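Local coordinates for MstE (Scytonema sp. PCC 10023, PDB 6SBF), which is a monodomain class II terpene cyclase that probably folds linear isoprenoid precursors into polycyclic scaffolds on the way to merosterols, at residues 63-68 with 352-357; 179-184 with 220-225. The protein carries 1 engineered substitution. All blocks are in the same frame, centred on the assembly; numbering follows the deposited sequence.

Contact 1. Residues 63-68 with 352-357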
loop_
_atom_site.group_PDB
_atom_site.type_symbol
_atom_site.label_atom_id
_atom_site.label_comp_id
_atom_site.label_asym_id
_atom_site.label_seq_id
_atom_site.Cartn_x
_atom_site.Cartn_y
_atom_site.Cartn_z
ATOM N N ALA A 63 -1.948 7.430 7.443
ATOM C CA ALA A 63 -0.883 7.883 6.511
ATOM C C ALA A 63 -1.192 7.328 5.115
ATOM O O ALA A 63 -1.043 8.033 4.084
ATOM C CB ALA A 63 0.481 7.476 7.022
ATOM N N TYR A 64 -1.531 6.020 5.043
ATOM C CA TYR A 64 -1.813 5.354 3.765
ATOM C C TYR A 64 -3.041 5.975 3.098
ATOM O O TYR A 64 -3.024 6.322 1.919
ATOM C CB TYR A 64 -1.936 3.862 3.986
ATOM C CG TYR A 64 -2.262 3.070 2.746
ATOM C CD1 TYR A 64 -3.547 2.799 2.344
ATOM C CD2 TYR A 64 -1.228 2.568 1.976
ATOM C CE1 TYR A 64 -3.847 1.989 1.257
ATOM C CE2 TYR A 64 -1.521 1.769 0.872
ATOM C CZ TYR A 64 -2.812 1.454 0.514
ATOM O OH TYR A 64 -3.099 0.651 -0.567
ATOM N N VAL A 65 -4.137 6.032 3.827
ATOM C CA VAL A 65 -5.409 6.542 3.263
ATOM C C VAL A 65 -5.207 8.007 2.835
ATOM O O VAL A 65 -5.715 8.367 1.773
ATOM C CB VAL A 65 -6.569 6.349 4.234
ATOM C CG1 VAL A 65 -7.816 7.042 3.738
ATOM C CG2 VAL A 65 -6.855 4.878 4.460
ATOM N N GLY A 66 -4.563 8.789 3.673
ATOM C CA GLY A 66 -4.341 10.193 3.294
ATOM C C GLY A 66 -3.540 10.276 2.022
ATOM O O GLY A 66 -3.894 11.070 1.126
ATOM N N THR A 67 -2.496 9.456 1.876
ATOM C CA THR A 67 -1.697 9.468 0.639
ATOM C C THR A 67 -2.597 9.056 -0.533
ATOM O O THR A 67 -2.516 9.658 -1.640
ATOM C CB THR A 67 -0.463 8.566 0.807
ATOM O OG1 THR A 67 0.376 9.051 1.850
ATOM C CG2 THR A 67 0.344 8.497 -0.486
ATOM N N MET A 68 -3.415 8.019 -0.356
ATOM C CA MET A 68 -4.306 7.566 -1.453
ATOM C C MET A 68 -5.195 8.713 -1.907
ATOM O O MET A 68 -5.469 8.866 -3.095
ATOM C CB MET A 68 -5.145 6.370 -1.025
ATOM C CG MET A 68 -4.426 5.076 -0.811
ATOM S SD MET A 68 -3.665 4.426 -2.299
ATOM C CE MET A 68 -1.945 4.513 -1.875
ATOM N N THR A 352 -8.866 -1.016 1.738
ATOM C CA THR A 352 -9.228 -1.428 0.373
ATOM C C THR A 352 -9.893 -0.275 -0.376
ATOM O O THR A 352 -9.545 -0.027 -1.520
ATOM C CB THR A 352 -10.118 -2.694 0.405
ATOM O OG1 THR A 352 -9.431 -3.808 0.992
ATOM C CG2 THR A 352 -10.523 -3.099 -0.996
ATOM N N THR A 353 -10.892 0.329 0.235
ATOM C CA THR A 353 -11.643 1.383 -0.464
ATOM C C THR A 353 -10.721 2.543 -0.879
ATOM O O THR A 353 -10.868 3.039 -1.992
ATOM C CB THR A 353 -12.800 1.840 0.435
ATOM O OG1 THR A 353 -13.712 0.740 0.598
ATOM C CG2 THR A 353 -13.587 2.957 -0.216
ATOM N N ALA A 354 -9.832 2.945 0.003
ATOM C CA ALA A 354 -8.907 4.032 -0.359
ATOM C C ALA A 354 -8.045 3.631 -1.550
ATOM O O ALA A 354 -7.751 4.467 -2.409
ATOM C CB ALA A 354 -8.086 4.396 0.850
ATOM N N THR A 355 -7.587 2.385 -1.555
ATOM C CA THR A 355 -6.767 1.900 -2.667
ATOM C C THR A 355 -7.550 1.968 -3.964
ATOM O O THR A 355 -7.015 2.431 -5.018
ATOM C CB THR A 355 -6.316 0.472 -2.371
ATOM O OG1 THR A 355 -5.678 0.333 -1.098
ATOM C CG2 THR A 355 -5.352 0.007 -3.433
ATOM N N VAL A 356 -8.753 1.439 -3.971
ATOM C CA VAL A 356 -9.582 1.401 -5.174
ATOM C C VAL A 356 -9.837 2.826 -5.657
ATOM O O VAL A 356 -9.683 3.108 -6.879
ATOM C CB VAL A 356 -10.886 0.611 -5.005
ATOM C CG1 VAL A 356 -11.750 0.734 -6.240
ATOM C CG2 VAL A 356 -10.584 -0.844 -4.597
ATOM N N VAL A 357 -10.267 3.712 -4.772
ATOM C CA VAL A 357 -10.660 5.060 -5.263
ATOM C C VAL A 357 -9.406 5.741 -5.846
ATOM O O VAL A 357 -9.501 6.403 -6.903
ATOM C CB VAL A 357 -11.413 5.843 -4.182
ATOM C CG1 VAL A 357 -10.464 6.261 -3.166
ATOM C CG2 VAL A 357 -12.161 6.972 -4.843
#

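Contact 2. Residues 179-184 with 220-225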
loop_
_atom_site.group_PDB
_atom_site.type_symbol
_atom_site.label_atom_id
_atom_site.label_comp_id
_atom_site.label_asym_id
_atom_site.label_seq_id
_atom_site.Cartn_x
_atom_site.Cartn_y
_atom_site.Cartn_z
ATOM N N VAL A 179 8.277 -2.650 1.449
ATOM C CA VAL A 179 8.606 -1.424 2.187
ATOM C C VAL A 179 9.605 -0.622 1.380
ATOM O O VAL A 179 9.459 0.627 1.271
ATOM C CB VAL A 179 9.130 -1.742 3.576
ATOM C CG1 VAL A 179 9.455 -0.450 4.341
ATOM C CG2 VAL A 179 8.118 -2.580 4.319
ATOM N N SER A 180 10.592 -1.232 0.759
ATOM C CA SER A 180 11.576 -0.532 -0.072
ATOM C C SER A 180 10.868 0.162 -1.244
ATOM O O SER A 180 11.180 1.332 -1.559
ATOM C CB SER A 180 12.626 -1.520 -0.564
ATOM O OG SER A 180 13.373 -2.074 0.501
ATOM N N ALA A 181 9.915 -0.484 -1.887
ATOM C CA ALA A 181 9.182 0.071 -3.017
ATOM C C ALA A 181 8.433 1.326 -2.553
ATOM O O ALA A 181 8.409 2.359 -3.254
ATOM C CB ALA A 181 8.251 -0.955 -3.621
ATOM N N ALA A 182 7.754 1.239 -1.435
ATOM C CA ALA A 182 6.962 2.360 -0.923
ATOM C C ALA A 182 7.898 3.512 -0.509
ATOM O O ALA A 182 7.592 4.678 -0.817
ATOM C CB ALA A 182 6.098 1.910 0.229
ATOM N N VAL A 183 8.985 3.256 0.174
ATOM C CA VAL A 183 9.927 4.303 0.619
ATOM C C VAL A 183 10.543 4.948 -0.615
ATOM O O VAL A 183 10.818 6.162 -0.588
ATOM C CB VAL A 183 10.940 3.765 1.637
ATOM C CG1 VAL A 183 12.041 4.752 1.946
ATOM C CG2 VAL A 183 10.242 3.397 2.939
ATOM N N ALA A 184 10.743 4.208 -1.671
ATOM C CA ALA A 184 11.306 4.775 -2.928
ATOM C C ALA A 184 10.324 5.745 -3.595
ATOM O O ALA A 184 10.763 6.405 -4.549
ATOM C CB ALA A 184 11.677 3.659 -3.863
ATOM N N ALA A 220 3.510 -2.732 -8.539
ATOM C CA ALA A 220 3.070 -1.371 -8.962
ATOM C C ALA A 220 3.969 -0.332 -8.293
ATOM O O ALA A 220 4.433 0.588 -8.963
ATOM C CB ALA A 220 1.640 -1.153 -8.554
ATOM N N LEU A 221 4.188 -0.429 -6.981
ATOM C CA LEU A 221 4.978 0.597 -6.294
ATOM C C LEU A 221 6.394 0.635 -6.838
ATOM O O LEU A 221 6.989 1.701 -6.974
ATOM C CB LEU A 221 4.959 0.345 -4.798
ATOM C CG LEU A 221 3.662 0.709 -4.083
ATOM C CD1 LEU A 221 3.654 0.173 -2.702
ATOM C CD2 LEU A 221 3.408 2.218 -4.105
ATOM N N THR A 222 6.991 -0.519 -7.097
ATOM C CA THR A 222 8.385 -0.555 -7.592
ATOM C C THR A 222 8.449 0.057 -8.993
ATOM O O THR A 222 9.339 0.910 -9.256
ATOM C CB THR A 222 8.962 -1.966 -7.573
ATOM O OG1 THR A 222 8.931 -2.520 -6.248
ATOM C CG2 THR A 222 10.388 -1.911 -8.050
ATOM N N ALA A 223 7.561 -0.372 -9.880
ATOM C CA ALA A 223 7.563 0.164 -11.245
ATOM C C ALA A 223 7.324 1.690 -11.216
ATOM O O ALA A 223 7.935 2.427 -12.021
ATOM C CB ALA A 223 6.548 -0.534 -12.075
ATOM N N GLU A 224 6.442 2.143 -10.329
ATOM C CA GLU A 224 6.185 3.597 -10.221
ATOM C C GLU A 224 7.454 4.312 -9.763
ATOM O O GLU A 224 7.761 5.430 -10.274
ATOM C CB GLU A 224 5.067 3.847 -9.214
ATOM C CG GLU A 224 3.675 3.568 -9.724
ATOM C CD GLU A 224 2.575 3.648 -8.670
ATOM O OE1 GLU A 224 2.901 3.803 -7.442
ATOM O OE2 GLU A 224 1.395 3.539 -9.076
ATOM N N ALA A 225 8.245 3.768 -8.834
ATOM C CA ALA A 225 9.482 4.441 -8.352
ATOM C C ALA A 225 10.475 4.483 -9.495
ATOM O O ALA A 225 11.165 5.500 -9.704
ATOM C CB ALA A 225 10.062 3.736 -7.163
HETATM O O HOH W 1 6.898 3.801 -5.181
#

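Contact 1. Residues 63-68 with 352-357
M68 on helix 59-69 lies along the backbone of A354 and T355 on helix 350-363, and its course can be read atom by atom. CB touches A354 O (3.5 Å) and CG lies almost as near that same oxygen. SD rests 4.0 Å from T355 CA. Bends at chi2 and at chi3 (115°) then carry CE away from the partner helix and over a face of the Y64 ring, 3.8 Å above the plane and displaced toward its rim. Three residues earlier on the same helix, both methyls of V65 close on A354 CB, CG2 at 3.8 Å.

Y64 makes the polar link. Its CG is anti to the backbone N (chi1 179°), which sends the ring across to helix 350-363, where OH donates to T355 OG1 (2.7 Å). That acceptor lies at the ring edge, in plane, and in turn bonds F351 O. F351 also stacks on the ring. A phenylalanine at Y64 would probably leave T355 OG1 without its donor while keeping most of the ring packing. One hydrogen bond thus crosses between the segments, whose axes differ by 21°, amid buried, mostly apolar van der Waals contacts; N358 ND2, just beyond, adds a second link at M68 O.

Contact 2. Residues 179-184 with 220-225
In the alpha6-alpha6 barrel, helices 177-183 and 215-229 are probably neighbours in the inner ring, and they meet through A181, A182 and A184 on one and L221, T222 and A225 on the other. The axes of the two short segments come within 8.1 Å and their directions differ by 39°, so the helices run broadly the same way. Small residues permit this approach: the CA atoms of A181 and T222 are 4.7 Å apart.

A181 makes the closest approach. Its CB points at the partner helix, with L221 CB at 3.7 Å and T222 OG1 closer still, at 3.1 Å, which marks a tight methyl-to-oxygen contact and not a hydrogen bond. The T222 hydroxyl has its polar partner within its own helix, T218 O; its torsion, chi1 -58°, holds OG1 where it can bond that carbonyl while lying against A181 CB. Three residues after A181, A184 CB and A225 CB meet methyl to methyl at 3.7 Å. L221 points toward helix 177-183, and its CD1 reaches A182 CB at 4.2 Å, although the A182 CB bond itself points away.

No direct hydrogen bond joins the segments. Instead a water sits between the backbones and donates to A181 O and to L221 O, 2.8 Å in each case, so both of its protons are used. L221 O also accepts from A225 N in the regular helical pattern. Outside the pair, W270 packs on L221 and W207 on T222.

Chemically, then, the close fit rests on alanine methyls set against L221, T222 and A225, while a water that spends both protons on carbonyl oxygens supplies a polar tie between the two helices.

Overall arrangement
Both contacts are buried, their centres 8 and 9 Å from that of the chain, and each pairs helices running in similar directions, contact 2 crossing more steeply. They share no helix and do not touch, with centres 16 Å apart, yet common neighbours connect them: W114 touches M68 and A182, W270 touches T355 and L221, and R273 meets M68 and pairs with E224. Contact 2 joins helices near in sequence, nested within the loop that contact 1 closes; contact 1, spanning 283 intervening residues, probably closes the inner ring of the barrel. Direct side-chain hydrogen bonding distinguishes contact 1, whereas contact 2 relies on alanines packed against L221 and T222, with a bridging water.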